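PDB 4OO3: hypothetical protein from Parabacteroides merdae, which is of unknown function but probably acts as an NAD(P)-dependent oxidoreductase, pairing a Rossmann-fold nucleotide-binding domain with a C-terminal oxidoreductase domain. Local coordinates for residues K13-D18 with Y40-T45; G20-A25 with L53-G58; L26-S31 with W69-Y74; N90-A95 with I113-D118; K107-G112 with K141-Y146. All blocks are in the same frame, centred on the assembly; numbering follows the deposited sequence.

Contact 1 (K13-D18 with Y40-T45)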
# COMPACT_ATOMS: atom_id res chain seq x y z
N LYS A 13 -4.08 -8.51 21.95
CA LYS A 13 -4.54 -7.33 22.68
C LYS A 13 -4.04 -6.08 21.98
O LYS A 13 -2.85 -5.75 22.07
CB LYS A 13 -4.02 -7.34 24.11
CG LYS A 13 -4.86 -8.15 25.08
CD LYS A 13 -4.14 -9.36 25.62
CE LYS A 13 -5.01 -10.10 26.62
NZ LYS A 13 -4.18 -10.87 27.59
N LEU A 14 -4.94 -5.36 21.32
CA LEU A 14 -4.57 -4.24 20.46
C LEU A 14 -4.27 -2.95 21.22
O LEU A 14 -4.98 -2.57 22.14
CB LEU A 14 -5.67 -3.94 19.44
CG LEU A 14 -6.06 -5.01 18.43
CD1 LEU A 14 -7.06 -4.42 17.44
CD2 LEU A 14 -4.84 -5.56 17.72
N ILE A 15 -3.22 -2.27 20.78
CA ILE A 15 -2.94 -0.90 21.17
C ILE A 15 -3.05 -0.07 19.92
O ILE A 15 -2.48 -0.40 18.90
CB ILE A 15 -1.50 -0.74 21.69
CG1 ILE A 15 -1.25 -1.64 22.90
CG2 ILE A 15 -1.24 0.73 22.02
CD1 ILE A 15 0.21 -1.76 23.28
N THR A 16 -3.78 1.03 19.98
CA THR A 16 -3.84 1.93 18.84
C THR A 16 -3.10 3.19 19.21
O THR A 16 -3.50 3.90 20.11
CB THR A 16 -5.30 2.21 18.45
OG1 THR A 16 -6.00 0.97 18.33
CG2 THR A 16 -5.36 2.97 17.13
N LEU A 17 -1.99 3.44 18.52
CA LEU A 17 -1.10 4.54 18.88
C LEU A 17 -1.20 5.68 17.88
O LEU A 17 -0.88 5.52 16.70
CB LEU A 17 0.34 4.04 18.92
CG LEU A 17 1.40 5.08 19.28
CD1 LEU A 17 1.21 5.61 20.69
CD2 LEU A 17 2.77 4.45 19.11
N ASP A 18 -1.65 6.84 18.38
CA ASP A 18 -1.75 8.06 17.59
C ASP A 18 -2.37 7.81 16.21
O ASP A 18 -1.74 8.06 15.19
CB ASP A 18 -0.37 8.71 17.46
CG ASP A 18 -0.43 10.12 16.88
OD1 ASP A 18 -1.50 10.76 16.95
OD2 ASP A 18 0.60 10.59 16.37
N TYR A 40 -6.70 -0.69 23.67
CA TYR A 40 -6.04 0.40 24.37
C TYR A 40 -5.58 1.47 23.40
O TYR A 40 -4.73 1.22 22.54
CB TYR A 40 -4.90 -0.16 25.22
CG TYR A 40 -5.41 -1.16 26.23
CD1 TYR A 40 -5.92 -0.73 27.45
CD2 TYR A 40 -5.44 -2.52 25.96
CE1 TYR A 40 -6.42 -1.62 28.38
CE2 TYR A 40 -5.94 -3.43 26.89
CZ TYR A 40 -6.43 -2.97 28.09
OH TYR A 40 -6.93 -3.85 29.03
N VAL A 41 -6.15 2.67 23.51
CA VAL A 41 -5.80 3.81 22.66
C VAL A 41 -4.96 4.83 23.44
O VAL A 41 -5.32 5.22 24.55
CB VAL A 41 -7.09 4.51 22.14
CG1 VAL A 41 -6.75 5.78 21.37
CG2 VAL A 41 -7.92 3.56 21.28
N TYR A 42 -3.84 5.24 22.85
CA TYR A 42 -3.01 6.32 23.37
C TYR A 42 -2.78 7.33 22.26
O TYR A 42 -2.27 6.98 21.18
CB TYR A 42 -1.66 5.79 23.85
CG TYR A 42 -1.78 4.77 24.95
CD1 TYR A 42 -2.03 3.44 24.65
CD2 TYR A 42 -1.67 5.13 26.29
CE1 TYR A 42 -2.15 2.49 25.64
CE2 TYR A 42 -1.79 4.18 27.30
CZ TYR A 42 -2.03 2.86 26.96
OH TYR A 42 -2.15 1.90 27.92
N ALA A 43 -3.10 8.59 22.52
CA ALA A 43 -3.02 9.60 21.48
C ALA A 43 -3.01 10.99 22.07
O ALA A 43 -3.54 11.20 23.16
CB ALA A 43 -4.20 9.46 20.53
N PRO A 44 -2.43 11.96 21.35
CA PRO A 44 -2.68 13.33 21.77
C PRO A 44 -4.16 13.65 21.59
O PRO A 44 -4.85 13.01 20.78
CB PRO A 44 -1.80 14.15 20.83
CG PRO A 44 -1.70 13.32 19.59
CD PRO A 44 -1.74 11.89 20.05
N THR A 45 -4.65 14.62 22.35
CA THR A 45 -6.02 15.09 22.19
C THR A 45 -6.15 15.70 20.80
O THR A 45 -5.17 16.16 20.24
CB THR A 45 -6.37 16.19 23.22
OG1 THR A 45 -5.43 17.26 23.09
CG2 THR A 45 -6.32 15.65 24.65
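Parallel beta pairing joins Leu-14, Thr-16 and Asp-18 to Tyr-40 and Tyr-42, setting strand 14-17 beside strand 38-43 in the parallel sheet of the Rossmann domain; helix 22-26 connects the two as a beta-alpha-beta crossover. The short axes diverge by 16°. Tyr-40 N gives a bond of 3.0 Å to Leu-14 O, and Thr-16 N returns one of 2.7 Å to Tyr-40 O. The ladder continues from Tyr-42 N to Thr-16 O (3.1 Å) and closes from Asp-18 N to Tyr-42 O (2.9 Å). On one face, Ile-15 CG2, held anti to the backbone N, meets the edge of the Tyr-42 ring 3.9 Å from CD1. That ring extends toward Glu-86, which its hydroxyl binds. On the other face Thr-16 CB packs 4.1 Å from Val-41 CG2. Past the strand ends, Asp-18 and Pro-44 cross at about a right angle, OD1 lying 3.3 Å from Pro-44 CD, while Asp-18 OD2 bonds to Tyr-104. The ladder thus uses the backbone groups that face across, while Ile-15 and Val-41 pair with strands 91-94 and 70-75; the buried Tyr-42 and Asp-18 reach polar partners beyond it, leaving mainly carbon contacts between side chains.

Contact 2 (G20-A25 with L53-G58)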
# COMPACT_ATOMS: atom_id res chain seq x y z
N GLY A 20 -4.36 8.37 12.91
CA GLY A 20 -4.66 9.56 12.12
C GLY A 20 -5.12 9.27 10.71
O GLY A 20 -5.20 10.18 9.90
N HIS A 21 -5.45 8.01 10.43
CA HIS A 21 -5.97 7.57 9.14
C HIS A 21 -7.05 6.51 9.38
O HIS A 21 -7.04 5.85 10.42
CB HIS A 21 -4.83 7.01 8.29
CG HIS A 21 -5.20 6.78 6.85
ND1 HIS A 21 -5.66 5.57 6.39
CD2 HIS A 21 -5.18 7.60 5.78
CE1 HIS A 21 -5.92 5.66 5.10
NE2 HIS A 21 -5.64 6.88 4.71
N PHE A 22 -7.98 6.35 8.43
CA PHE A 22 -9.07 5.36 8.49
C PHE A 22 -8.57 3.93 8.74
O PHE A 22 -9.25 3.12 9.38
CB PHE A 22 -9.86 5.43 7.16
CG PHE A 22 -10.90 4.34 6.98
CD1 PHE A 22 -11.79 4.01 8.00
CD2 PHE A 22 -11.02 3.68 5.77
CE1 PHE A 22 -12.75 3.03 7.82
CE2 PHE A 22 -11.98 2.70 5.58
CZ PHE A 22 -12.85 2.37 6.61
N HIS A 23 -7.39 3.62 8.21
CA HIS A 23 -6.83 2.26 8.32
C HIS A 23 -6.57 1.82 9.76
O HIS A 23 -6.65 0.63 10.07
CB HIS A 23 -5.57 2.10 7.49
CG HIS A 23 -5.81 2.15 6.01
ND1 HIS A 23 -4.79 2.25 5.09
CD2 HIS A 23 -6.96 2.15 5.30
CE1 HIS A 23 -5.30 2.29 3.88
NE2 HIS A 23 -6.62 2.23 3.98
N ALA A 24 -6.26 2.77 10.65
CA ALA A 24 -6.18 2.46 12.07
C ALA A 24 -7.48 1.81 12.56
O ALA A 24 -7.45 0.86 13.35
CB ALA A 24 -5.88 3.72 12.88
N ALA A 25 -8.62 2.31 12.09
CA ALA A 25 -9.91 1.74 12.46
C ALA A 25 -10.26 0.51 11.64
O ALA A 25 -10.86 -0.43 12.15
CB ALA A 25 -11.01 2.78 12.33
N LEU A 53 -12.10 7.35 16.98
CA LEU A 53 -13.09 6.82 17.92
C LEU A 53 -14.49 6.77 17.32
O LEU A 53 -15.23 5.82 17.58
CB LEU A 53 -13.08 7.62 19.23
CG LEU A 53 -11.80 7.53 20.06
CD1 LEU A 53 -11.93 8.36 21.33
CD2 LEU A 53 -11.45 6.09 20.40
N LYS A 54 -14.86 7.79 16.54
CA LYS A 54 -16.13 7.78 15.78
C LYS A 54 -16.28 6.56 14.88
O LYS A 54 -17.33 5.95 14.83
CB LYS A 54 -16.27 9.02 14.91
CG LYS A 54 -16.74 10.27 15.62
CD LYS A 54 -17.45 11.20 14.64
CE LYS A 54 -17.52 12.63 15.14
NZ LYS A 54 -16.23 13.34 14.93
N ARG A 55 -15.21 6.23 14.16
CA ARG A 55 -15.23 5.10 13.24
C ARG A 55 -15.47 3.80 13.97
O ARG A 55 -16.28 2.98 13.54
CB ARG A 55 -13.93 5.01 12.46
CG ARG A 55 -13.74 6.15 11.47
CD ARG A 55 -12.32 6.22 10.97
NE ARG A 55 -12.11 7.48 10.26
CZ ARG A 55 -11.09 8.31 10.43
NH1 ARG A 55 -10.09 8.05 11.28
NH2 ARG A 55 -11.05 9.43 9.72
N ILE A 56 -14.78 3.61 15.09
CA ILE A 56 -14.95 2.41 15.91
C ILE A 56 -16.39 2.28 16.42
O ILE A 56 -16.96 1.19 16.40
CB ILE A 56 -14.04 2.39 17.15
CG1 ILE A 56 -12.56 2.48 16.75
CG2 ILE A 56 -14.30 1.13 17.97
CD1 ILE A 56 -12.06 1.36 15.85
N GLN A 57 -16.95 3.39 16.89
CA GLN A 57 -18.29 3.36 17.45
C GLN A 57 -19.34 3.12 16.35
O GLN A 57 -20.38 2.52 16.62
CB GLN A 57 -18.58 4.64 18.23
CG GLN A 57 -19.89 4.62 19.02
CD GLN A 57 -19.91 3.56 20.12
OE1 GLN A 57 -18.88 2.99 20.48
NE2 GLN A 57 -21.09 3.30 20.66
N GLY A 58 -19.06 3.60 15.14
CA GLY A 58 -19.87 3.26 13.97
C GLY A 58 -19.90 1.76 13.70
O GLY A 58 -20.95 1.19 13.39
O HOH W 1 -9.05 5.48 12.38
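The torsions of Arg-55 bring it up to Phe-22 at the start of helix 22-26: its CG stands anti to the carbonyl carbon (chi1 -69°) and the chain then runs extended from CG to NE. The arginine therefore reaches across from helix 47-61, its flat end passing over the chain at the first turn. Phe-22 CA sits 3.8 Å above the guanidinium plane, offset toward the rim. In the conformer given, Phe-22 holds CG anti to the backbone N (chi1 172°), which sets its ring edge beside Arg-55 CD, 3.7 Å from CD1; the ring has a second conformer, and the detail is tentative. Deeper in, Ala-25 CB fits against the base of the arginine, 3.7 Å from Arg-55 CB, and against the tip of Ile-56, 3.9 Å from CD1. A water joins the polar ends: it donates to His-21 O at 2.8 Å and accepts from Arg-55 NH1 at 3.0 Å. His-21 is the N-cap of helix 22-26, its ND1 accepting from His-23 N at 3.2 Å. His-23 itself turns to the other side, where it bonds with His-395. The chemistry is split in two: Ala-25 meets the arginine's methylenes and Ile-56 through carbon alone, while the guanidinium is linked to the helix start through water, with no direct hydrogen bond between the segments.

Contact 3 (L26-S31 with W69-Y74)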
# COMPACT_ATOMS: atom_id res chain seq x y z
N LEU A 26 -9.87 0.49 10.36
CA LEU A 26 -10.25 -0.59 9.46
C LEU A 26 -9.80 -1.95 9.98
O LEU A 26 -10.43 -2.96 9.71
CB LEU A 26 -9.67 -0.35 8.06
CG LEU A 26 -10.21 -1.18 6.89
CD1 LEU A 26 -11.73 -1.23 6.90
CD2 LEU A 26 -9.70 -0.61 5.58
N VAL A 27 -8.71 -1.97 10.74
CA VAL A 27 -8.25 -3.19 11.40
C VAL A 27 -9.34 -3.81 12.26
O VAL A 27 -9.44 -5.03 12.38
CB VAL A 27 -7.00 -2.92 12.28
CG1 VAL A 27 -6.67 -4.11 13.17
CG2 VAL A 27 -5.80 -2.56 11.41
N GLN A 28 -10.17 -2.95 12.86
CA GLN A 28 -11.23 -3.37 13.77
C GLN A 28 -12.61 -3.42 13.11
O GLN A 28 -13.62 -3.56 13.81
CB GLN A 28 -11.26 -2.42 14.96
CG GLN A 28 -10.01 -2.44 15.81
CD GLN A 28 -10.10 -1.50 16.98
OE1 GLN A 28 -11.06 -1.55 17.77
NE2 GLN A 28 -9.12 -0.61 17.10
N LYS A 29 -12.66 -3.31 11.79
CA LYS A 29 -13.91 -3.39 11.03
C LYS A 29 -14.66 -4.69 11.29
O LYS A 29 -15.90 -4.72 11.25
CB LYS A 29 -13.61 -3.26 9.53
CG LYS A 29 -14.81 -3.31 8.58
CD LYS A 29 -15.50 -1.96 8.47
CE LYS A 29 -16.50 -1.94 7.33
NZ LYS A 29 -16.76 -0.55 6.85
N VAL A 30 -13.93 -5.78 11.56
CA VAL A 30 -14.57 -7.06 11.87
C VAL A 30 -14.00 -7.67 13.14
O VAL A 30 -12.87 -7.37 13.53
CB VAL A 30 -14.47 -8.07 10.70
CG1 VAL A 30 -14.82 -7.41 9.37
CG2 VAL A 30 -13.09 -8.68 10.62
N SER A 31 -14.79 -8.54 13.75
CA SER A 31 -14.47 -9.10 15.06
C SER A 31 -13.74 -10.44 14.96
O SER A 31 -14.34 -11.51 15.07
CB SER A 31 -15.77 -9.29 15.86
OG SER A 31 -16.56 -8.12 15.81
N TRP A 69 -16.33 -3.46 20.38
CA TRP A 69 -15.04 -2.99 20.88
C TRP A 69 -15.22 -2.10 22.10
O TRP A 69 -16.10 -1.24 22.12
CB TRP A 69 -14.27 -2.20 19.82
CG TRP A 69 -14.05 -2.96 18.57
CD1 TRP A 69 -14.61 -2.71 17.36
CD2 TRP A 69 -13.23 -4.13 18.41
NE1 TRP A 69 -14.18 -3.63 16.44
CE2 TRP A 69 -13.33 -4.51 17.06
CE3 TRP A 69 -12.41 -4.87 19.26
CZ2 TRP A 69 -12.65 -5.61 16.54
CZ3 TRP A 69 -11.74 -5.96 18.75
CH2 TRP A 69 -11.86 -6.32 17.39
N ASN A 70 -14.38 -2.33 23.11
CA ASN A 70 -14.30 -1.48 24.28
C ASN A 70 -13.02 -0.64 24.22
O ASN A 70 -11.93 -1.14 24.50
CB ASN A 70 -14.31 -2.32 25.54
CG ASN A 70 -14.20 -1.49 26.80
OD1 ASN A 70 -14.65 -0.35 26.84
ND2 ASN A 70 -13.61 -2.07 27.83
N GLU A 71 -13.17 0.62 23.82
CA GLU A 71 -12.03 1.49 23.63
C GLU A 71 -11.65 2.15 24.96
O GLU A 71 -12.33 3.04 25.45
CB GLU A 71 -12.34 2.54 22.56
CG GLU A 71 -12.71 1.95 21.21
CD GLU A 71 -11.53 1.37 20.47
OE1 GLU A 71 -10.56 2.12 20.21
OE2 GLU A 71 -11.58 0.18 20.10
N ILE A 72 -10.56 1.67 25.55
CA ILE A 72 -10.02 2.25 26.77
C ILE A 72 -9.02 3.32 26.36
O ILE A 72 -7.90 3.01 25.97
CB ILE A 72 -9.34 1.18 27.64
CG1 ILE A 72 -10.34 0.06 27.97
CG2 ILE A 72 -8.82 1.82 28.92
CD1 ILE A 72 -9.69 -1.24 28.38
N VAL A 73 -9.43 4.57 26.46
CA VAL A 73 -8.72 5.68 25.83
C VAL A 73 -7.88 6.47 26.82
O VAL A 73 -8.31 6.75 27.94
CB VAL A 73 -9.72 6.65 25.17
CG1 VAL A 73 -8.99 7.83 24.52
CG2 VAL A 73 -10.58 5.90 24.15
N TYR A 74 -6.67 6.82 26.39
CA TYR A 74 -5.84 7.79 27.08
C TYR A 74 -5.40 8.87 26.11
O TYR A 74 -4.73 8.58 25.10
CB TYR A 74 -4.58 7.15 27.66
CG TYR A 74 -3.76 8.18 28.38
CD1 TYR A 74 -4.00 8.47 29.72
CD2 TYR A 74 -2.77 8.91 27.72
CE1 TYR A 74 -3.27 9.44 30.39
CE2 TYR A 74 -2.04 9.87 28.37
CZ TYR A 74 -2.29 10.13 29.70
OH TYR A 74 -1.57 11.09 30.37
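The chain from Leu-26 to Lys-29 folds into a type I turn, closed by Lys-29 N to Leu-26 O at 3.1 Å, and this presents the carbonyl of Gln-28 to the indole of Trp-69, which stands just ahead of strand 70-75. Trp-69 NE1 donates to Gln-28 O at 2.7 Å. The bond is bent at the hydrogen (138°) although the donor lies in the carbonyl plane, on a lone pair. Farther round the ring, Val-30 O lies in the indole plane at its edge, 3.5 Å from CZ2. The Gln-28 side chain runs across one indole face: CB lies 3.5 Å from NE1, and CG anti to the carbonyl carbon, with the chain extended beyond it, carries the terminal amide over the indole, where its plane stands 83° from that of the ring. Glu-71 bends at its second torsion to bring its carboxylate to this amide from the opposite direction, the two planes 28° apart. The amide is probably modelled turned over; turned back, it may give a hydrogen bond to Glu-71 OE2. Ile-56 of helix 47-61 packs on Gln-28, Trp-69 and Glu-71 alike, and Val-35 also touches the indole. Trp-69 O accepts from Asn-60 ND2, and Lys-29 O from Arg-62 NH1. The contact joins the connection after helix 22-26 to the start of outermost strand 70-75, in the half of a Rossmann-type parallel sheet made by strands 70-75, 38-43 and 14-17.

Contact 4 (N90-A95 with I113-D118)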
# COMPACT_ATOMS: atom_id res chain seq x y z
N ASN A 90 -0.28 -6.33 23.30
CA ASN A 90 0.81 -7.09 22.68
C ASN A 90 0.89 -6.94 21.15
O ASN A 90 1.76 -7.53 20.52
CB ASN A 90 0.73 -8.56 23.07
CG ASN A 90 -0.59 -9.19 22.69
OD1 ASN A 90 -1.27 -8.75 21.77
ND2 ASN A 90 -0.96 -10.24 23.41
N VAL A 91 -0.03 -6.17 20.55
CA VAL A 91 0.08 -5.78 19.14
C VAL A 91 -0.32 -4.31 19.00
O VAL A 91 -1.42 -3.92 19.39
CB VAL A 91 -0.86 -6.62 18.24
CG1 VAL A 91 -0.77 -6.14 16.80
CG2 VAL A 91 -0.53 -8.10 18.34
N MSE A 92 0.57 -3.52 18.40
CA MSE A 92 0.34 -2.10 18.21
C MSE A 92 -0.03 -1.83 16.78
O MSE A 92 0.63 -2.33 15.86
CB MSE A 92 1.62 -1.34 18.57
CG MSE A 92 1.40 0.17 18.66
SE MSE A 92 1.71 1.03 16.91
CE MSE A 92 3.66 1.08 17.03
N ILE A 93 -1.08 -1.04 16.58
CA ILE A 93 -1.54 -0.66 15.25
C ILE A 93 -1.15 0.79 14.96
O ILE A 93 -1.62 1.71 15.64
CB ILE A 93 -3.08 -0.79 15.15
CG1 ILE A 93 -3.53 -2.21 15.53
CG2 ILE A 93 -3.55 -0.40 13.75
CD1 ILE A 93 -2.94 -3.31 14.67
N GLN A 94 -0.32 1.01 13.94
CA GLN A 94 0.12 2.36 13.59
C GLN A 94 -0.37 2.78 12.20
O GLN A 94 0.05 2.23 11.20
CB GLN A 94 1.65 2.48 13.68
CG GLN A 94 2.13 3.77 14.34
CD GLN A 94 1.67 5.03 13.60
OE1 GLN A 94 1.79 5.12 12.38
NE2 GLN A 94 1.13 6.00 14.34
N ALA A 95 -1.28 3.76 12.17
CA ALA A 95 -1.72 4.36 10.92
C ALA A 95 -2.07 5.82 11.15
O ALA A 95 -3.03 6.14 11.84
CB ALA A 95 -2.93 3.62 10.34
N ILE A 113 6.51 -5.50 21.97
CA ILE A 113 5.16 -5.42 21.40
C ILE A 113 5.21 -5.54 19.88
O ILE A 113 5.93 -4.79 19.21
CB ILE A 113 4.49 -4.09 21.81
CG1 ILE A 113 4.36 -4.02 23.34
CG2 ILE A 113 3.13 -3.93 21.15
CD1 ILE A 113 3.94 -2.67 23.88
N ASN A 114 4.44 -6.49 19.33
CA ASN A 114 4.38 -6.71 17.87
C ASN A 114 3.76 -5.51 17.20
O ASN A 114 3.02 -4.76 17.84
CB ASN A 114 3.54 -7.94 17.53
CG ASN A 114 4.09 -9.22 18.13
OD1 ASN A 114 5.00 -9.85 17.58
ND2 ASN A 114 3.52 -9.64 19.24
N VAL A 115 4.04 -5.31 15.91
CA VAL A 115 3.55 -4.11 15.21
C VAL A 115 2.99 -4.39 13.82
O VAL A 115 3.67 -4.97 12.97
CB VAL A 115 4.67 -3.05 15.08
CG1 VAL A 115 4.19 -1.83 14.32
CG2 VAL A 115 5.20 -2.66 16.45
N LEU A 116 1.75 -3.98 13.60
CA LEU A 116 1.18 -3.90 12.26
C LEU A 116 1.06 -2.41 11.91
O LEU A 116 0.31 -1.67 12.54
CB LEU A 116 -0.21 -4.57 12.20
CG LEU A 116 -0.93 -4.58 10.85
CD1 LEU A 116 -0.16 -5.42 9.83
CD2 LEU A 116 -2.34 -5.13 11.00
N SER A 117 1.81 -1.98 10.91
CA SER A 117 1.79 -0.58 10.50
C SER A 117 1.31 -0.47 9.07
O SER A 117 1.67 -1.28 8.22
CB SER A 117 3.19 0.02 10.60
OG SER A 117 3.23 1.30 9.99
N ASP A 118 0.49 0.53 8.81
CA ASP A 118 0.22 0.93 7.45
C ASP A 118 1.53 1.41 6.80
O ASP A 118 2.49 1.77 7.48
CB ASP A 118 -0.80 2.06 7.42
CG ASP A 118 -1.51 2.18 6.08
OD1 ASP A 118 -1.24 1.35 5.17
OD2 ASP A 118 -2.34 3.10 5.94
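Asn-114 grips Asn-90 at the start of the parallel pairing between strands 114-117 and 91-94. Its CB lies 3.5 Å from Asn-90 O and 4.2 Å from Val-91 CG2; CG, anti to the carbonyl carbon (chi1 -60°), directs the amide so that ND2 reaches that oxygen. At the tip ND2 donates to Asn-90 O at 3.0 Å, the acceptor lying in the amide plane, while OD1 faces the other way and accepts from Met-144 N. Asn-90 O takes a second bond from Asn-114 N, which comes from above the carbonyl plane. Beyond this fork the ladder is regular: Met-92 N to Asn-114 O, Leu-116 N to Met-92 O, Gln-94 N to Leu-116 O, and Asp-118 N to Gln-94 O. On one face, selenomethionine Met-92 bends at its second and third torsions, and CE comes 4.0 Å from Val-115 CG1 as the two side chains run alongside in one direction. On the other, Ile-93 CD1 reaches Leu-116 CB at 3.9 Å. The buried polar ends of Gln-94 and Ser-117 bond with Lys-101, and Asp-118 with His-23. Helix 98-110, the crossover of this beta-alpha-beta unit, covers the face of Met-92 and Val-115; helix 395-412 packs on Val-91 and Leu-116 opposite, while strands 14-17 and 145-147 flank the pair.

Contact 5 (K107-G112 with K141-Y146)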
# COMPACT_ATOMS: atom_id res chain seq x y z
N LYS A 107 10.37 2.13 19.38
CA LYS A 107 10.18 2.09 20.84
C LYS A 107 9.19 1.01 21.24
O LYS A 107 9.31 0.42 22.32
CB LYS A 107 9.71 3.44 21.37
CG LYS A 107 10.68 4.56 21.06
CD LYS A 107 10.58 5.68 22.08
CE LYS A 107 11.31 5.30 23.36
NZ LYS A 107 11.09 6.31 24.42
N THR A 108 8.21 0.76 20.38
CA THR A 108 7.22 -0.28 20.64
C THR A 108 7.85 -1.67 20.57
O THR A 108 7.58 -2.52 21.41
CB THR A 108 6.05 -0.17 19.65
OG1 THR A 108 5.45 1.13 19.77
CG2 THR A 108 5.01 -1.21 19.94
N LEU A 109 8.69 -1.90 19.57
CA LEU A 109 9.36 -3.19 19.41
C LEU A 109 10.34 -3.47 20.56
O LEU A 109 10.38 -4.59 21.07
CB LEU A 109 10.08 -3.27 18.06
CG LEU A 109 9.18 -3.26 16.83
CD1 LEU A 109 9.99 -2.90 15.59
CD2 LEU A 109 8.47 -4.60 16.64
N GLU A 110 11.10 -2.46 20.96
CA GLU A 110 11.95 -2.54 22.16
C GLU A 110 11.17 -3.02 23.39
O GLU A 110 11.72 -3.70 24.25
CB GLU A 110 12.53 -1.18 22.51
CG GLU A 110 13.65 -0.72 21.60
CD GLU A 110 14.24 0.60 22.06
OE1 GLU A 110 13.47 1.50 22.51
OE2 GLU A 110 15.47 0.75 21.97
N ALA A 111 9.90 -2.63 23.48
CA ALA A 111 9.06 -3.02 24.60
C ALA A 111 8.45 -4.41 24.44
O ALA A 111 7.65 -4.84 25.28
CB ALA A 111 7.96 -1.98 24.82
N GLY A 112 8.83 -5.13 23.38
CA GLY A 112 8.37 -6.50 23.16
C GLY A 112 6.98 -6.59 22.58
O GLY A 112 6.34 -7.63 22.67
N LYS A 141 14.14 -10.05 19.32
CA LYS A 141 13.10 -10.31 20.32
C LYS A 141 12.03 -11.30 19.90
O LYS A 141 11.07 -11.50 20.63
CB LYS A 141 12.42 -9.01 20.72
CG LYS A 141 13.37 -8.04 21.38
CD LYS A 141 12.63 -6.83 21.90
CE LYS A 141 13.48 -6.09 22.91
NZ LYS A 141 13.39 -6.68 24.28
N ASN A 142 12.18 -11.92 18.74
CA ASN A 142 11.17 -12.84 18.21
C ASN A 142 9.76 -12.24 18.22
O ASN A 142 8.80 -12.88 18.65
CB ASN A 142 11.19 -14.17 18.96
CG ASN A 142 12.41 -15.00 18.62
OD1 ASN A 142 13.23 -15.31 19.48
ND2 ASN A 142 12.54 -15.34 17.34
N ILE A 143 9.66 -11.00 17.74
CA ILE A 143 8.37 -10.36 17.51
C ILE A 143 8.29 -9.96 16.04
O ILE A 143 9.29 -10.00 15.31
CB ILE A 143 8.11 -9.16 18.45
CG1 ILE A 143 9.23 -8.12 18.37
CG2 ILE A 143 7.96 -9.64 19.89
CD1 ILE A 143 8.99 -6.89 19.23
N MSE A 144 7.11 -9.59 15.60
CA MSE A 144 6.87 -9.30 14.20
C MSE A 144 6.66 -7.84 13.97
O MSE A 144 6.00 -7.17 14.76
CB MSE A 144 5.64 -10.04 13.73
CG MSE A 144 6.02 -11.36 13.09
SE MSE A 144 4.37 -12.34 12.69
CE MSE A 144 3.58 -10.94 11.56
N LEU A 145 7.23 -7.35 12.88
CA LEU A 145 6.92 -6.04 12.32
C LEU A 145 6.38 -6.30 10.91
O LEU A 145 7.03 -6.98 10.13
CB LEU A 145 8.18 -5.16 12.26
CG LEU A 145 8.09 -3.82 11.52
CD1 LEU A 145 6.97 -2.94 12.07
CD2 LEU A 145 9.41 -3.08 11.61
N TYR A 146 5.21 -5.76 10.60
CA TYR A 146 4.58 -6.00 9.30
C TYR A 146 3.88 -4.75 8.80
O TYR A 146 3.34 -3.98 9.60
CB TYR A 146 3.56 -7.13 9.43
CG TYR A 146 3.24 -7.85 8.14
CD1 TYR A 146 4.25 -8.33 7.32
CD2 TYR A 146 1.92 -8.10 7.77
CE1 TYR A 146 3.96 -9.01 6.15
CE2 TYR A 146 1.63 -8.78 6.59
CZ TYR A 146 2.66 -9.23 5.79
OH TYR A 146 2.39 -9.90 4.63
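Peptide groups, not rings, are the flat groups that meet side chains here: Ile-143 CD1 and Lys-141 CD come up at the oxygen end of the Leu-109 carbonyl, at the close of helix 98-110, neither stacked over a face. CD1 lies near the carbonyl plane and CD about 30° out of it, each 3.3 Å from Leu-109 O, while Lys-141 CE lies 3.3 Å from Glu-110 O. The lysine runs out extended and bends at its last torsion, laying its methylenes along the helix end. Leu-109 carries the apolar part. Its CD2 is pressed to 3.5 Å from Ile-143 CD1, closer than ordinary van der Waals contact, and its CD1 meets Leu-145 CD2 at 4.0 Å, the two leucines crossing at about a right angle. Ile-143 manages this by placing CG1 between the backbone N and the carbonyl carbon (chi1 56°), a crowded position that sends CD1 toward the helix; its CG2 meanwhile lies 3.8 Å from Gly-112 O. Cys-134 and Ile-137 of helix 125-140 also pack on Leu-109, and Val-115 of strand 114-117 touches it from the sheet. Gly-112, with positive phi, ends the helix in a Schellman motif, its N bonded back to Leu-109 O at 2.8 Å. A second Schellman motif, with Asn-142 as its C-prime residue, ends helix 125-140. Two capped helix ends leading into neighbouring parallel strands, 114-117 and 145-147, are what successive beta-alpha units of the Rossmann fold produce.

How the contacts relate
Four contacts reach one six-stranded parallel sheet, ordered 70-75, 38-43, 14-17, 91-94, 114-117, 145-147. Contacts 1 and 4, centres 10 Å apart, pair strands within it and are joined where strands 14-17 and 91-94 neighbour each other. Contact 3 reaches the outermost strand 70-75 and contact 5 the outermost strand 145-147, with centres 21 Å apart. Contact 2 joins helices 22-26 and 47-61; its centre is about 8 Å from that of contact 3, on which its Ile-56 packs. Along the chain contacts 1, 2 and 3 interlock, then 4 and 5 do, giving the two halves of a Rossmann domain. His-23 and Asp-118 tie contact 2 to contact 4 across the halves.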